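PDB 5JVK: T9SS C-terminal target domain-containing protein from Bacteroides cellulosilyticus, which probably hydrolyses O-glycosidic bonds, as a family 39 glycoside hydrolase from a gut symbiont. Local coordinates for residues Phe269-Pro272 / Val273-Gly277; Trp316-Leu319 / Lys320-Glu324. One frame throughout, in Å; residues are numbered along the deposited sequence.

Interaction 1: Phe269-Pro272 / Val273-Gly277; sequences FIIP and VLDAG
Phe269 carries its ring trans to its own backbone N (chi1 169°), and Val273 holds CG2 opposite its carbonyl carbon, beside the N; together these rotations bring the methyl over one face of the ring. Val273 CG2 lies 4.1 Å from the centroid of the Phe269 ring, 16° off the normal, a CH-pi contact displaced toward the rim at CZ. One position on, Ile270 meets the tip of Leu274, with Ile270 CG1 3.8 Å from Leu274 CD1. The Ile271 and Asp275 side chains are aligned, with Ile271 CG2 next to Asp275 OD2.

The backbone closes this short helix with successive i to i+4 bonds. Leu274 N reaches Ile270 O at 2.8 Å, and Asp275 N bonds to Ile271 O in the same way. The last of the series, from Ala276 N to Pro272 O, is more bent, with 137° at the hydrogen. Gly277, with positive phi, is the C' residue of a Schellman motif, its N bonded to Leu274 O at 3.0 Å.

Toward helix 312-325, Ile271 and Leu274 rest on Tyr318 and Ile322. With an alanine at Leu274, Ile270 CG1 is likely to lose its apolar partner, and Ile322 the methyl it packs on. The helix belongs to the beta-alpha-beta unit between strands 252-255 and 284-287 of the barrel. Tyr233 of helix 229-247 meets the Phe269 ring edge-to-face, while Pro229 and Val230 of that helix touch Pro272.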
ATOM      1  N   PHE A 269      -5.660  -8.922  19.980  1.00 30.73           N
ATOM      2  CA  PHE A 269      -5.833  -7.648  20.693  1.00 30.77           C
ATOM      3  C   PHE A 269      -7.298  -7.381  21.030  1.00 31.15           C
ATOM      4  O   PHE A 269      -7.622  -7.054  22.172  1.00 31.81           O
ATOM      5  CB  PHE A 269      -5.281  -6.465  19.886  1.00 30.75           C
ATOM      6  CG  PHE A 269      -5.658  -5.119  20.454  1.00 30.71           C
ATOM      7  CD1 PHE A 269      -4.917  -4.548  21.485  1.00 30.70           C
ATOM      8  CD2 PHE A 269      -6.776  -4.432  19.977  1.00 30.60           C
ATOM      9  CE1 PHE A 269      -5.277  -3.315  22.020  1.00 30.61           C
ATOM     10  CE2 PHE A 269      -7.138  -3.202  20.509  1.00 30.49           C
ATOM     11  CZ  PHE A 269      -6.389  -2.641  21.531  1.00 30.22           C
ATOM     12  N   ILE A 270      -8.168  -7.493  20.029  1.00 31.38           N
ATOM     13  CA  ILE A 270      -9.566  -7.065  20.162  1.00 31.27           C
ATOM     14  C   ILE A 270     -10.402  -7.967  21.080  1.00 31.71           C
ATOM     15  O   ILE A 270     -11.210  -7.459  21.856  1.00 31.78           O
ATOM     16  CB  ILE A 270     -10.248  -6.868  18.775  1.00 31.01           C
ATOM     17  CG1 ILE A 270     -11.517  -6.008  18.894  1.00 30.91           C
ATOM     18  CG2 ILE A 270     -10.572  -8.195  18.100  1.00 30.90           C
ATOM     19  CD1 ILE A 270     -11.264  -4.563  19.266  1.00 30.74           C
ATOM     20  N   ILE A 271     -10.201  -9.285  21.010  1.00 32.35           N
ATOM     21  CA  ILE A 271     -11.016 -10.231  21.792  1.00 33.30           C
ATOM     22  C   ILE A 271     -10.867 -10.039  23.320  1.00 34.00           C
ATOM     23  O   ILE A 271     -11.879 -10.008  24.022  1.00 33.88           O
ATOM     24  CB  ILE A 271     -10.784 -11.710  21.360  1.00 33.46           C
ATOM     25  CG1 ILE A 271     -11.315 -11.927  19.933  1.00 33.43           C
ATOM     26  CG2 ILE A 271     -11.454 -12.688  22.329  1.00 33.18           C
ATOM     27  CD1 ILE A 271     -10.948 -13.262  19.317  1.00 33.24           C
ATOM     28  N   PRO A 272      -9.624  -9.912  23.837  1.00 34.76           N
ATOM     29  CA  PRO A 272      -9.470  -9.562  25.261  1.00 35.50           C
ATOM     30  C   PRO A 272     -10.127  -8.235  25.663  1.00 36.07           C
ATOM     31  O   PRO A 272     -10.667  -8.130  26.766  1.00 36.92           O
ATOM     32  CB  PRO A 272      -7.951  -9.463  25.444  1.00 35.67           C
ATOM     33  CG  PRO A 272      -7.371 -10.309  24.373  1.00 35.30           C
ATOM     34  CD  PRO A 272      -8.339 -10.308  23.225  1.00 34.80           C
ATOM     35  N   VAL A 273     -10.068  -7.246  24.771  1.00 36.53           N
ATOM     36  CA  VAL A 273     -10.642  -5.919  25.015  1.00 36.27           C
ATOM     37  C   VAL A 273     -12.173  -5.979  25.037  1.00 36.87           C
ATOM     38  O   VAL A 273     -12.801  -5.326  25.871  1.00 37.94           O
ATOM     39  CB  VAL A 273     -10.149  -4.884  23.968  1.00 35.86           C
ATOM     40  CG1 VAL A 273     -10.875  -3.547  24.111  1.00 35.89           C
ATOM     41  CG2 VAL A 273      -8.642  -4.671  24.089  1.00 35.73           C
ATOM     42  N   LEU A 274     -12.763  -6.753  24.126  1.00 37.13           N
ATOM     43  CA  LEU A 274     -14.219  -6.933  24.085  1.00 37.84           C
ATOM     44  C   LEU A 274     -14.736  -7.721  25.290  1.00 38.41           C
ATOM     45  O   LEU A 274     -15.753  -7.351  25.883  1.00 38.67           O
ATOM     46  CB  LEU A 274     -14.652  -7.627  22.787  1.00 38.12           C
ATOM     47  CG  LEU A 274     -14.398  -6.867  21.476  1.00 38.37           C
ATOM     48  CD1 LEU A 274     -14.606  -7.790  20.286  1.00 38.42           C
ATOM     49  CD2 LEU A 274     -15.278  -5.631  21.354  1.00 38.54           C
ATOM     50  N   ASP A 275     -14.030  -8.796  25.648  1.00 38.48           N
ATOM     51  CA  ASP A 275     -14.381  -9.617  26.819  1.00 38.58           C
ATOM     52  C   ASP A 275     -14.274  -8.859  28.150  1.00 38.02           C
ATOM     53  O   ASP A 275     -14.941  -9.227  29.116  1.00 37.26           O
ATOM     54  CB  ASP A 275     -13.527 -10.899  26.874  1.00 39.10           C
ATOM     55  CG  ASP A 275     -13.869 -11.897  25.759  1.00 39.83           C
ATOM     56  OD1 ASP A 275     -14.862 -11.700  25.021  1.00 40.17           O
ATOM     57  OD2 ASP A 275     -13.129 -12.896  25.626  1.00 40.04           O
ATOM     58  N   ALA A 276     -13.448  -7.808  28.189  1.00 37.89           N
ATOM     59  CA  ALA A 276     -13.364  -6.893  29.338  1.00 37.46           C
ATOM     60  C   ALA A 276     -14.298  -5.664  29.234  1.00 37.38           C
ATOM     61  O   ALA A 276     -14.068  -4.662  29.913  1.00 37.66           O
ATOM     62  CB  ALA A 276     -11.922  -6.438  29.526  1.00 37.00           C
ATOM     63  N   GLY A 277     -15.339  -5.739  28.400  1.00 37.32           N
ATOM     64  CA  GLY A 277     -16.315  -4.653  28.251  1.00 37.30           C
ATOM     65  C   GLY A 277     -15.783  -3.342  27.684  1.00 37.34           C
ATOM     66  O   GLY A 277     -16.329  -2.276  27.979  1.00 37.86           O
TER

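Interaction 2: Trp316-Leu319 / Lys320-Glu324; sequences WPYL and KKISE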
ATOM      1  N   TRP A 316     -10.080 -12.198   6.639  1.00 22.47           N
ATOM      2  CA  TRP A 316     -11.000 -11.094   6.318  1.00 22.95           C
ATOM      3  C   TRP A 316     -12.445 -11.399   6.775  1.00 23.68           C
ATOM      4  O   TRP A 316     -13.017 -10.600   7.518  1.00 23.71           O
ATOM      5  CB  TRP A 316     -10.941 -10.681   4.826  1.00 22.38           C
ATOM      6  CG  TRP A 316      -9.992  -9.527   4.486  1.00 21.90           C
ATOM      7  CD1 TRP A 316     -10.303  -8.411   3.755  1.00 21.73           C
ATOM      8  CD2 TRP A 316      -8.607  -9.388   4.847  1.00 21.37           C
ATOM      9  NE1 TRP A 316      -9.207  -7.592   3.640  1.00 21.44           N
ATOM     10  CE2 TRP A 316      -8.152  -8.165   4.295  1.00 21.29           C
ATOM     11  CE3 TRP A 316      -7.705 -10.174   5.577  1.00 21.28           C
ATOM     12  CZ2 TRP A 316      -6.837  -7.709   4.455  1.00 21.13           C
ATOM     13  CZ3 TRP A 316      -6.391  -9.718   5.736  1.00 21.21           C
ATOM     14  CH2 TRP A 316      -5.974  -8.495   5.174  1.00 21.20           C
ATOM     15  N   PRO A 317     -13.024 -12.554   6.366  1.00 24.74           N
ATOM     16  CA  PRO A 317     -14.356 -12.926   6.879  1.00 25.39           C
ATOM     17  C   PRO A 317     -14.430 -13.164   8.389  1.00 26.49           C
ATOM     18  O   PRO A 317     -15.474 -12.909   8.989  1.00 27.27           O
ATOM     19  CB  PRO A 317     -14.671 -14.233   6.138  1.00 24.96           C
ATOM     20  CG  PRO A 317     -13.837 -14.185   4.917  1.00 25.06           C
ATOM     21  CD  PRO A 317     -12.561 -13.525   5.357  1.00 25.02           C
ATOM     22  N   TYR A 318     -13.344 -13.657   8.985  1.00 27.50           N
ATOM     23  CA  TYR A 318     -13.297 -13.921  10.427  1.00 28.67           C
ATOM     24  C   TYR A 318     -13.412 -12.640  11.262  1.00 29.38           C
ATOM     25  O   TYR A 318     -14.170 -12.606  12.225  1.00 29.88           O
ATOM     26  CB  TYR A 318     -12.030 -14.708  10.802  1.00 28.88           C
ATOM     27  CG  TYR A 318     -11.774 -14.828  12.294  1.00 29.21           C
ATOM     28  CD1 TYR A 318     -12.541 -15.681  13.098  1.00 29.54           C
ATOM     29  CD2 TYR A 318     -10.759 -14.092  12.902  1.00 29.23           C
ATOM     30  CE1 TYR A 318     -12.300 -15.788  14.465  1.00 29.54           C
ATOM     31  CE2 TYR A 318     -10.511 -14.191  14.259  1.00 29.55           C
ATOM     32  CZ  TYR A 318     -11.278 -15.036  15.041  1.00 29.85           C
ATOM     33  OH  TYR A 318     -11.010 -15.116  16.394  1.00 30.35           O
ATOM     34  N   LEU A 319     -12.670 -11.597  10.895  1.00 30.09           N
ATOM     35  CA  LEU A 319     -12.726 -10.325  11.630  1.00 30.61           C
ATOM     36  C   LEU A 319     -13.986  -9.515  11.321  1.00 31.54           C
ATOM     37  O   LEU A 319     -14.409  -8.694  12.138  1.00 32.05           O
ATOM     38  CB  LEU A 319     -11.477  -9.486  11.359  1.00 30.14           C
ATOM     39  CG  LEU A 319     -10.152 -10.137  11.755  1.00 30.01           C
ATOM     40  CD1 LEU A 319      -9.007  -9.206  11.402  1.00 30.12           C
ATOM     41  CD2 LEU A 319     -10.105 -10.508  13.230  1.00 29.87           C
ATOM     42  N   LYS A 320     -14.569  -9.740  10.145  1.00 32.77           N
ATOM     43  CA  LYS A 320     -15.868  -9.167   9.787  1.00 34.40           C
ATOM     44  C   LYS A 320     -16.957  -9.712  10.714  1.00 35.87           C
ATOM     45  O   LYS A 320     -17.772  -8.951  11.234  1.00 36.29           O
ATOM     46  CB  LYS A 320     -16.203  -9.496   8.331  1.00 34.83           C
ATOM     47  CG  LYS A 320     -17.353  -8.706   7.734  1.00 35.42           C
ATOM     48  CD  LYS A 320     -17.612  -9.158   6.303  1.00 36.34           C
ATOM     49  CE  LYS A 320     -18.404  -8.135   5.500  1.00 37.29           C
ATOM     50  NZ  LYS A 320     -19.837  -8.075   5.898  1.00 37.66           N
ATOM     51  N   LYS A 321     -16.947 -11.032  10.910  1.00 37.49           N
ATOM     52  CA  LYS A 321     -17.848 -11.721  11.842  1.00 38.84           C
ATOM     53  C   LYS A 321     -17.742 -11.160  13.267  1.00 38.41           C
ATOM     54  O   LYS A 321     -18.761 -10.882  13.896  1.00 38.80           O
ATOM     55  CB  LYS A 321     -17.547 -13.228  11.834  1.00 40.34           C
ATOM     56  CG  LYS A 321     -18.410 -14.097  12.743  1.00 41.98           C
ATOM     57  CD  LYS A 321     -17.876 -15.526  12.795  1.00 43.72           C
ATOM     58  CE  LYS A 321     -18.436 -16.321  13.967  1.00 44.94           C
ATOM     59  NZ  LYS A 321     -19.858 -16.719  13.766  1.00 45.68           N
ATOM     60  N   ILE A 322     -16.514 -10.984  13.758  1.00 37.86           N
ATOM     61  CA  ILE A 322     -16.274 -10.470  15.113  1.00 37.64           C
ATOM     62  C   ILE A 322     -16.913  -9.091  15.283  1.00 37.99           C
ATOM     63  O   ILE A 322     -17.623  -8.859  16.260  1.00 38.73           O
ATOM     64  CB  ILE A 322     -14.760 -10.388  15.457  1.00 37.61           C
ATOM     65  CG1 ILE A 322     -14.114 -11.784  15.497  1.00 37.86           C
ATOM     66  CG2 ILE A 322     -14.523  -9.667  16.785  1.00 37.68           C
ATOM     67  CD1 ILE A 322     -14.696 -12.749  16.512  1.00 38.38           C
ATOM     68  N   SER A 323     -16.660  -8.193  14.331  1.00 37.90           N
ATOM     69  CA  SER A 323     -17.214  -6.833  14.369  1.00 37.49           C
ATOM     70  C   SER A 323     -18.743  -6.823  14.258  1.00 37.73           C
ATOM     71  O   SER A 323     -19.411  -6.067  14.964  1.00 38.02           O
ATOM     72  CB  SER A 323     -16.593  -5.960  13.272  1.00 37.05           C
ATOM     73  OG  SER A 323     -15.213  -5.742  13.517  1.00 36.64           O
ATOM     74  N   GLU A 324     -19.285  -7.667  13.383  1.00 37.89           N
ATOM     75  CA  GLU A 324     -20.737  -7.831  13.249  1.00 38.04           C
ATOM     76  C   GLU A 324     -21.407  -8.351  14.524  1.00 38.70           C
ATOM     77  O   GLU A 324     -22.468  -7.858  14.910  1.00 39.05           O
ATOM     78  CB  GLU A 324     -21.068  -8.775  12.090  1.00 38.14           C
ATOM     79  CG  GLU A 324     -20.908  -8.144  10.717  1.00 38.70           C
ATOM     80  CD  GLU A 324     -21.037  -9.141   9.577  1.00 38.94           C
ATOM     81  OE1 GLU A 324     -21.292 -10.337   9.832  1.00 39.53           O
ATOM     82  OE2 GLU A 324     -20.880  -8.721   8.412  1.00 39.06           O
TER
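Lys321 N donates to Pro317 O at 3.1 Å with an N-H...O angle of 162°, one of four successive i to i+4 backbone bonds between the segments. In another, Ser323 N lies 3.2 Å from Leu319 O and stands above the carbonyl plane. Within 320-324, Lys320 NZ forms a salt bridge to Glu324 OE2, 2.8 Å away. The lysine chain is extended until its last torsion (chi4 -73°), where it bends to bring the ammonium group to the carboxylate. Lys321 makes a similar bridge to Glu325. Ser323 OG bonds to Leu334 O, and Trp316 NE1 to Ser364 OG of helix 350-366. The phenol OH of Tyr318 bonds to Gly266 O, tying the ring's far end to the loop before helix 270-275.

These turns belong to helix 312-325, which packs against the eight-stranded parallel barrel of this glycoside hydrolase and is kinked at Pro317, whose N makes no bond to the preceding turn. On the barrel side, Leu319 packs on Tyr285, Ile287 and Val336.

Ile322 CG1 comes over one face of the Tyr318 ring, 4.3 Å from Tyr318 CZ. The same methylene also touches the tyrosine's backbone carbonyl, 3.4 Å from Tyr318 O.

Residues 269-277 precede residues 316-324 in the chain, with barrel strand 284-287 between them in sequence. The centres of interactions 1 and 2 lie about 14 Å apart, and the two helices, 270-275 and 312-325, pack side by side on the outside of the parallel eight-stranded barrel. The segments touch directly at two places: Ile271 CD1 approaches Tyr318 OH at 3.5 Å, and Leu274 CD1 meets Ile322 CG2 at 4.0 Å. Thus Tyr318 and Ile322, one turn apart on helix 312-325, also receive the side chains of interaction 1, joining consecutive helices of the barrel's outer layer through van der Waals packing.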